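Local coordinates for tRNA threonylcarbamoyladenosine biosynthesis protein TsaB (Pseudomonas aeruginosa, PDB 5BR9), which probably takes part in making threonylcarbamoyladenosine (t6A) on tRNA, as a member of the TsaB branch of the KAE1/TsaD family, at residues 44-47 / 48-52; 212-215 / 216-219; 108-111 / 112-115. All coordinates share one frame; numbering follows the deposited sequence.

Interaction 1: 44-47 / 48-52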
loop_
_atom_site.group_PDB
_atom_site.type_symbol
_atom_site.label_atom_id
_atom_site.label_comp_id
_atom_site.label_asym_id
_atom_site.label_seq_id
_atom_site.Cartn_x
_atom_site.Cartn_y
_atom_site.Cartn_z
ATOM N N ALA A 44 0.600 9.404 -0.605
ATOM C CA ALA A 44 -0.444 8.653 -1.310
ATOM C C ALA A 44 -1.197 9.504 -2.334
ATOM O O ALA A 44 -1.840 8.976 -3.246
ATOM C CB ALA A 44 -1.434 8.055 -0.309
ATOM N N GLN A 45 -1.126 10.820 -2.172
ATOM C CA GLN A 45 -1.820 11.710 -3.076
ATOM C C GLN A 45 -0.868 12.330 -4.075
ATOM O O GLN A 45 -1.298 12.836 -5.106
ATOM C CB GLN A 45 -2.545 12.804 -2.299
ATOM C CG GLN A 45 -3.539 12.287 -1.301
ATOM C CD GLN A 45 -3.289 12.869 0.062
ATOM O OE1 GLN A 45 -2.547 12.299 0.867
ATOM N NE2 GLN A 45 -3.882 14.030 0.325
ATOM N N ARG A 46 0.427 12.296 -3.780
ATOM C CA ARG A 46 1.362 13.026 -4.617
ATOM C C ARG A 46 2.285 12.132 -5.435
ATOM O O ARG A 46 2.912 12.611 -6.370
ATOM C CB ARG A 46 2.177 13.996 -3.764
ATOM C CG ARG A 46 1.438 15.310 -3.510
ATOM C CD ARG A 46 2.177 16.522 -4.101
ATOM N NE ARG A 46 2.857 16.238 -5.371
ATOM C CZ ARG A 46 2.323 16.407 -6.584
ATOM N NH1 ARG A 46 1.077 16.860 -6.719
ATOM N NH2 ARG A 46 3.038 16.126 -7.674
ATOM N N LEU A 47 2.351 10.843 -5.109
ATOM C CA LEU A 47 3.268 9.941 -5.795
ATOM C C LEU A 47 2.935 9.758 -7.280
ATOM O O LEU A 47 3.793 9.956 -8.142
ATOM C CB LEU A 47 3.292 8.572 -5.113
ATOM C CG LEU A 47 4.225 7.563 -5.786
ATOM C CD1 LEU A 47 5.630 8.117 -5.784
ATOM C CD2 LEU A 47 4.193 6.225 -5.050
ATOM N N LEU A 48 1.703 9.361 -7.580
ATOM C CA LEU A 48 1.325 9.118 -8.970
ATOM C C LEU A 48 1.332 10.385 -9.838
ATOM O O LEU A 48 1.682 10.315 -11.007
ATOM C CB LEU A 48 -0.034 8.432 -9.040
ATOM C CG LEU A 48 0.050 6.987 -8.525
ATOM C CD1 LEU A 48 -1.313 6.298 -8.632
ATOM C CD2 LEU A 48 1.151 6.178 -9.225
ATOM N N PRO A 49 0.911 11.537 -9.298
ATOM C CA PRO A 49 1.108 12.704 -10.171
ATOM C C PRO A 49 2.591 13.022 -10.435
ATOM O O PRO A 49 2.925 13.513 -11.520
ATOM C CB PRO A 49 0.422 13.846 -9.403
ATOM C CG PRO A 49 -0.588 13.161 -8.525
ATOM C CD PRO A 49 0.027 11.836 -8.155
ATOM N N MET A 50 3.470 12.762 -9.473
ATOM C CA MET A 50 4.892 12.981 -9.728
ATOM C C MET A 50 5.369 12.078 -10.866
ATOM O O MET A 50 6.169 12.495 -11.705
ATOM C CB MET A 50 5.726 12.748 -8.476
ATOM C CG MET A 50 5.708 13.921 -7.508
ATOM S SD MET A 50 6.818 13.688 -6.099
ATOM C CE MET A 50 8.335 13.374 -6.965
ATOM N N VAL A 51 4.851 10.852 -10.897
ATOM C CA VAL A 51 5.200 9.892 -11.933
ATOM C C VAL A 51 4.685 10.339 -13.291
ATOM O O VAL A 51 5.433 10.315 -14.285
ATOM C CB VAL A 51 4.676 8.493 -11.585
ATOM C CG1 VAL A 51 4.833 7.546 -12.783
ATOM C CG2 VAL A 51 5.440 7.943 -10.367
ATOM N N ARG A 52 3.418 10.760 -13.337
ATOM C CA ARG A 52 2.825 11.220 -14.586
ATOM C C ARG A 52 3.663 12.376 -15.138
ATOM O O ARG A 52 4.029 12.380 -16.313
ATOM C CB ARG A 52 1.358 11.627 -14.365
ATOM C CG ARG A 52 0.626 12.286 -15.543
ATOM C CD ARG A 52 0.821 11.564 -16.881
ATOM N NE ARG A 52 0.587 10.122 -16.829
ATOM C CZ ARG A 52 1.035 9.279 -17.751
ATOM N NH1 ARG A 52 1.732 9.754 -18.769
ATOM N NH2 ARG A 52 0.800 7.977 -17.655
HETATM O O HOH W 1 -0.323 9.037 -5.705
#
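The early turns of helix 43-58 are a clear example of how a helix absorbs a proline, with Pro49 set against the carbonyls of Gln45 and Arg46. The proline has no N-H to offer the preceding turn, so its ring stands where a hydrogen bond would be, CD lying 3.5 Å from Gln45 O. Just before it, Leu48 N is also cut off from the turn below, and a water mends the gap: it accepts from Leu48 N at 2.8 Å and donates to Ala44 O at 2.9 Å. Regular bonding resumes with Met50 N to Arg46 O, 3.2 Å, and Val51 N to Leu47 O, 3.1 Å. Arg46 is bent at chi2 (-118°) and again at chi3 (36°), which folds its guanidinium back over the next turn. There NH2 reaches Met50 CG at 3.5 Å, the methylene lying at the guanidinium edge. Pro49 CB is 3.9 Å from the same Arg46 NH2. Leu47, Met50 and Val51 pack on strand 21-28 of the sheet beneath, while Leu48 and Val51 also meet Phe92 of the second subunit. Gln88 of that subunit donates to Ala44 O through NE2. For Ala44 O, then, the loss of the helical donor is made good twice, by the water and by a side chain of the partner subunit.

Interaction 2: 212-215 / 216-219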
loop_
_atom_site.group_PDB
_atom_site.type_symbol
_atom_site.label_atom_id
_atom_site.label_comp_id
_atom_site.label_asym_id
_atom_site.label_seq_id
_atom_site.Cartn_x
_atom_site.Cartn_y
_atom_site.Cartn_z
ATOM N N GLY A 212 14.796 -8.939 -10.649
ATOM C CA GLY A 212 13.478 -8.478 -11.023
ATOM C C GLY A 212 12.491 -9.576 -10.729
ATOM O O GLY A 212 12.733 -10.732 -11.033
ATOM N N VAL A 213 11.375 -9.213 -10.116
ATOM C CA VAL A 213 10.428 -10.190 -9.626
ATOM C C VAL A 213 9.087 -9.843 -10.243
ATOM O O VAL A 213 8.797 -8.670 -10.425
ATOM C CB VAL A 213 10.418 -10.180 -8.088
ATOM C CG1 VAL A 213 9.208 -10.882 -7.550
ATOM C CG2 VAL A 213 11.714 -10.820 -7.555
ATOM N N GLU A 214 8.277 -10.831 -10.608
ATOM C CA GLU A 214 6.958 -10.479 -11.123
ATOM C C GLU A 214 6.034 -10.152 -9.942
ATOM O O GLU A 214 6.260 -10.597 -8.814
ATOM C CB GLU A 214 6.371 -11.577 -12.025
ATOM C CG GLU A 214 6.068 -12.914 -11.367
ATOM C CD GLU A 214 5.332 -13.873 -12.306
ATOM O OE1 GLU A 214 4.309 -13.471 -12.903
ATOM O OE2 GLU A 214 5.786 -15.027 -12.457
ATOM N N ALA A 215 5.017 -9.343 -10.220
ATOM C CA ALA A 215 4.151 -8.763 -9.200
ATOM C C ALA A 215 3.419 -9.797 -8.341
ATOM O O ALA A 215 3.241 -9.582 -7.148
ATOM C CB ALA A 215 3.139 -7.823 -9.862
ATOM N N GLU A 216 3.010 -10.912 -8.942
ATOM C CA GLU A 216 2.309 -11.981 -8.224
ATOM C C GLU A 216 3.242 -12.814 -7.339
ATOM O O GLU A 216 2.787 -13.589 -6.497
ATOM C CB GLU A 216 1.603 -12.923 -9.205
ATOM C CG GLU A 216 0.599 -12.266 -10.134
ATOM C CD GLU A 216 1.147 -12.079 -11.541
ATOM O OE1 GLU A 216 0.393 -12.341 -12.507
ATOM O OE2 GLU A 216 2.327 -11.675 -11.675
ATOM N N GLN A 217 4.544 -12.667 -7.551
ATOM C CA GLN A 217 5.531 -13.525 -6.902
ATOM C C GLN A 217 5.816 -12.985 -5.509
ATOM O O GLN A 217 5.679 -11.787 -5.279
ATOM C CB GLN A 217 6.809 -13.603 -7.753
ATOM C CG GLN A 217 7.907 -14.465 -7.202
ATOM C CD GLN A 217 9.157 -14.407 -8.055
ATOM O OE1 GLN A 217 9.074 -14.399 -9.275
ATOM N NE2 GLN A 217 10.326 -14.365 -7.410
ATOM N N ALA A 218 6.184 -13.873 -4.584
ATOM C CA ALA A 218 6.484 -13.459 -3.219
ATOM C C ALA A 218 7.634 -12.467 -3.232
ATOM O O ALA A 218 8.679 -12.680 -3.862
ATOM C CB ALA A 218 6.810 -14.668 -2.329
ATOM N N LEU A 219 7.420 -11.373 -2.522
ATOM C CA LEU A 219 8.318 -10.236 -2.561
ATOM C C LEU A 219 9.399 -10.349 -1.498
ATOM O O LEU A 219 9.089 -10.581 -0.320
ATOM C CB LEU A 219 7.520 -8.949 -2.370
ATOM C CG LEU A 219 7.907 -7.682 -3.102
ATOM C CD1 LEU A 219 8.355 -8.002 -4.521
ATOM C CD2 LEU A 219 6.692 -6.778 -3.109
#
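Three flat side-chain groups, the Gln217 amide and the carboxylates of Glu214 and Glu216, gather round the type I beta turn Glu214-Gln217. Over one face of the amide stands the Val213 methyl CG1, 3.6 Å from Gln217 CD and almost as near to its nitrogen and oxygen. Gln217 is fully extended, CG anti to the backbone N (chi1 -180°), and this lays the amide beneath the valine. The two carboxylates meet nearly perpendicular, their planes 83° apart, with Glu214 OE1 2.9 Å from Glu216 OE2. The turn is closed by one backbone bond, Gln217 N to Glu214 O at 3.0 Å, the donor standing well above the carbonyl plane. Farther along, Leu219 CD1 touches Val213 CG1 at 4.3 Å, so the valine bridges the amide and the leucine. Behind the turn Ala215 and Glu216 rest on Phe92 of helix 77-94, and Ala215 also packs on Leu48 of the second subunit. Two acidic oxygens this close would repel if both were fully charged, which would probably raise the proton affinity of the pair.

Interaction 3: 108-111 / 112-115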
loop_
_atom_site.group_PDB
_atom_site.type_symbol
_atom_site.label_atom_id
_atom_site.label_comp_id
_atom_site.label_asym_id
_atom_site.label_seq_id
_atom_site.Cartn_x
_atom_site.Cartn_y
_atom_site.Cartn_z
ATOM N N ALA A 108 23.732 5.153 0.765
ATOM C CA ALA A 108 25.145 4.935 0.519
ATOM C C ALA A 108 25.487 5.433 -0.880
ATOM O O ALA A 108 26.455 6.162 -1.059
ATOM C CB ALA A 108 25.489 3.471 0.672
ATOM N N GLN A 109 24.657 5.062 -1.854
ATOM C CA GLN A 109 24.881 5.464 -3.231
ATOM C C GLN A 109 24.793 6.985 -3.326
ATOM O O GLN A 109 25.586 7.617 -4.040
ATOM C CB GLN A 109 23.870 4.820 -4.181
ATOM C CG GLN A 109 24.276 4.943 -5.650
ATOM C CD GLN A 109 25.436 4.026 -5.980
ATOM O OE1 GLN A 109 25.590 2.975 -5.367
ATOM N NE2 GLN A 109 26.264 4.422 -6.934
ATOM N N ARG A 110 23.846 7.581 -2.599
ATOM C CA ARG A 110 23.742 9.043 -2.607
ATOM C C ARG A 110 24.963 9.719 -1.993
ATOM O O ARG A 110 25.477 10.705 -2.534
ATOM C CB ARG A 110 22.494 9.513 -1.868
ATOM C CG ARG A 110 22.381 11.032 -1.832
ATOM C CD ARG A 110 21.011 11.493 -1.422
ATOM N NE ARG A 110 20.883 12.943 -1.559
ATOM C CZ ARG A 110 19.810 13.637 -1.201
ATOM N NH1 ARG A 110 18.754 13.018 -0.684
ATOM N NH2 ARG A 110 19.790 14.948 -1.364
ATOM N N ALA A 111 25.441 9.180 -0.875
ATOM C CA ALA A 111 26.606 9.765 -0.219
ATOM C C ALA A 111 27.835 9.627 -1.129
ATOM O O ALA A 111 28.703 10.499 -1.168
ATOM C CB ALA A 111 26.842 9.126 1.135
ATOM N N TYR A 112 27.900 8.518 -1.854
ATOM C CA TYR A 112 28.967 8.327 -2.813
ATOM C C TYR A 112 28.895 9.395 -3.908
ATOM O O TYR A 112 29.887 10.059 -4.198
ATOM C CB TYR A 112 28.904 6.933 -3.430
ATOM C CG TYR A 112 29.778 6.835 -4.657
ATOM C CD1 TYR A 112 31.168 6.939 -4.552
ATOM C CD2 TYR A 112 29.219 6.684 -5.930
ATOM C CE1 TYR A 112 31.980 6.878 -5.680
ATOM C CE2 TYR A 112 30.036 6.622 -7.075
ATOM C CZ TYR A 112 31.412 6.714 -6.932
ATOM O OH TYR A 112 32.228 6.647 -8.038
ATOM N N ARG A 113 27.714 9.575 -4.496
ATOM C CA ARG A 113 27.548 10.545 -5.571
ATOM C C ARG A 113 27.834 11.976 -5.112
ATOM O O ARG A 113 28.455 12.758 -5.836
ATOM C CB ARG A 113 26.136 10.465 -6.162
ATOM C CG ARG A 113 25.853 11.501 -7.241
ATOM C CD ARG A 113 24.472 11.308 -7.849
ATOM N NE ARG A 113 23.395 11.320 -6.852
ATOM C CZ ARG A 113 22.860 12.428 -6.347
ATOM N NH1 ARG A 113 23.311 13.616 -6.733
ATOM N NH2 ARG A 113 21.875 12.349 -5.463
ATOM N N GLU A 114 27.402 12.315 -3.904
ATOM C CA GLU A 114 27.491 13.698 -3.441
ATOM C C GLU A 114 28.798 14.059 -2.713
ATOM O O GLU A 114 29.275 15.175 -2.837
ATOM C CB GLU A 114 26.304 14.005 -2.528
ATOM C CG GLU A 114 24.981 14.170 -3.238
ATOM C CD GLU A 114 23.851 14.596 -2.288
ATOM O OE1 GLU A 114 24.126 14.910 -1.109
ATOM O OE2 GLU A 114 22.689 14.671 -2.736
ATOM N N GLN A 115 29.354 13.127 -1.944
ATOM C CA GLN A 115 30.537 13.400 -1.118
ATOM C C GLN A 115 31.771 12.723 -1.671
ATOM O O GLN A 115 32.875 12.996 -1.221
ATOM C CB GLN A 115 30.343 12.904 0.322
ATOM C CG GLN A 115 29.127 13.438 1.027
ATOM C CD GLN A 115 29.125 14.943 1.099
ATOM O OE1 GLN A 115 30.174 15.574 1.216
ATOM N NE2 GLN A 115 27.940 15.534 1.019
#
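Charge pairing in the last turns of helix 103-115 centres on an i to i+4 salt bridge between Arg110 and Glu114. Arg110 runs out fully extended and presents the edge of its guanidinium: NE donates to Glu114 OE2 at 2.8 Å, the oxygen lying in the guanidinium plane, and NH2 adds a weak bond to the same OE2 at 3.2 Å. The carboxylate is turned 85° against the guanidinium, and OE2 is met from well above the carboxylate plane. Arg113 joins as a third, looser member. Its chain is anti as far as CD and then bends at chi3 (56°), which brings NH2 to a long 3.7 Å from Glu114 OE2 and to 3.9 Å from Arg110 CG. One carboxylate oxygen is thus shared by two arginines, and would be expected to ease their proximity.

Ordinary helical bonding supports this network. Tyr112 N bonds to Ala108 O, Arg113 N to Gln109 O at 2.9 Å, Glu114 N to Arg110 O, and Gln115 N to Ala111 O at 2.8 Å.

Gln109 also makes a simple approach to Tyr112: the two side chains run alongside each other in the same direction, with Gln109 NE2 3.9 Å from Tyr112 CD2 and the amide and ring planes 68° apart.

Both polar ends of Gln109 are taken up by the backbone at the hairpin between strands 131-139 and 142-152, OE1 by Met143 N and NE2 by Gly141 O. Arg113 NE forms a salt bridge with Asp198 of helix 196-208, and Arg110 NH1 bonds to Leu193 O in the loop before that helix. Tyr112 and Ala108 face the two hairpin strands, so the helix is wedged between that hairpin and helix 196-208.

From the N terminus the contacts follow one another as interaction 1, interaction 3 and interaction 2. Each lies within a continuous run of chain, so none closes a long loop, and none encloses or crosses another. Interaction 1 belongs to a helix packed on the first sheet; interaction 3 lies on the helix between strand 98-101 of that sheet and strand 119-125 of the second. At 212-219 the chain has returned to the first half, where Val213 pairs through its backbone with Val98. Within one chain the centres of interactions 1 and 2 are about 23 Å apart, but across the dimer Glu216 of one subunit packs on Pro49 of the other.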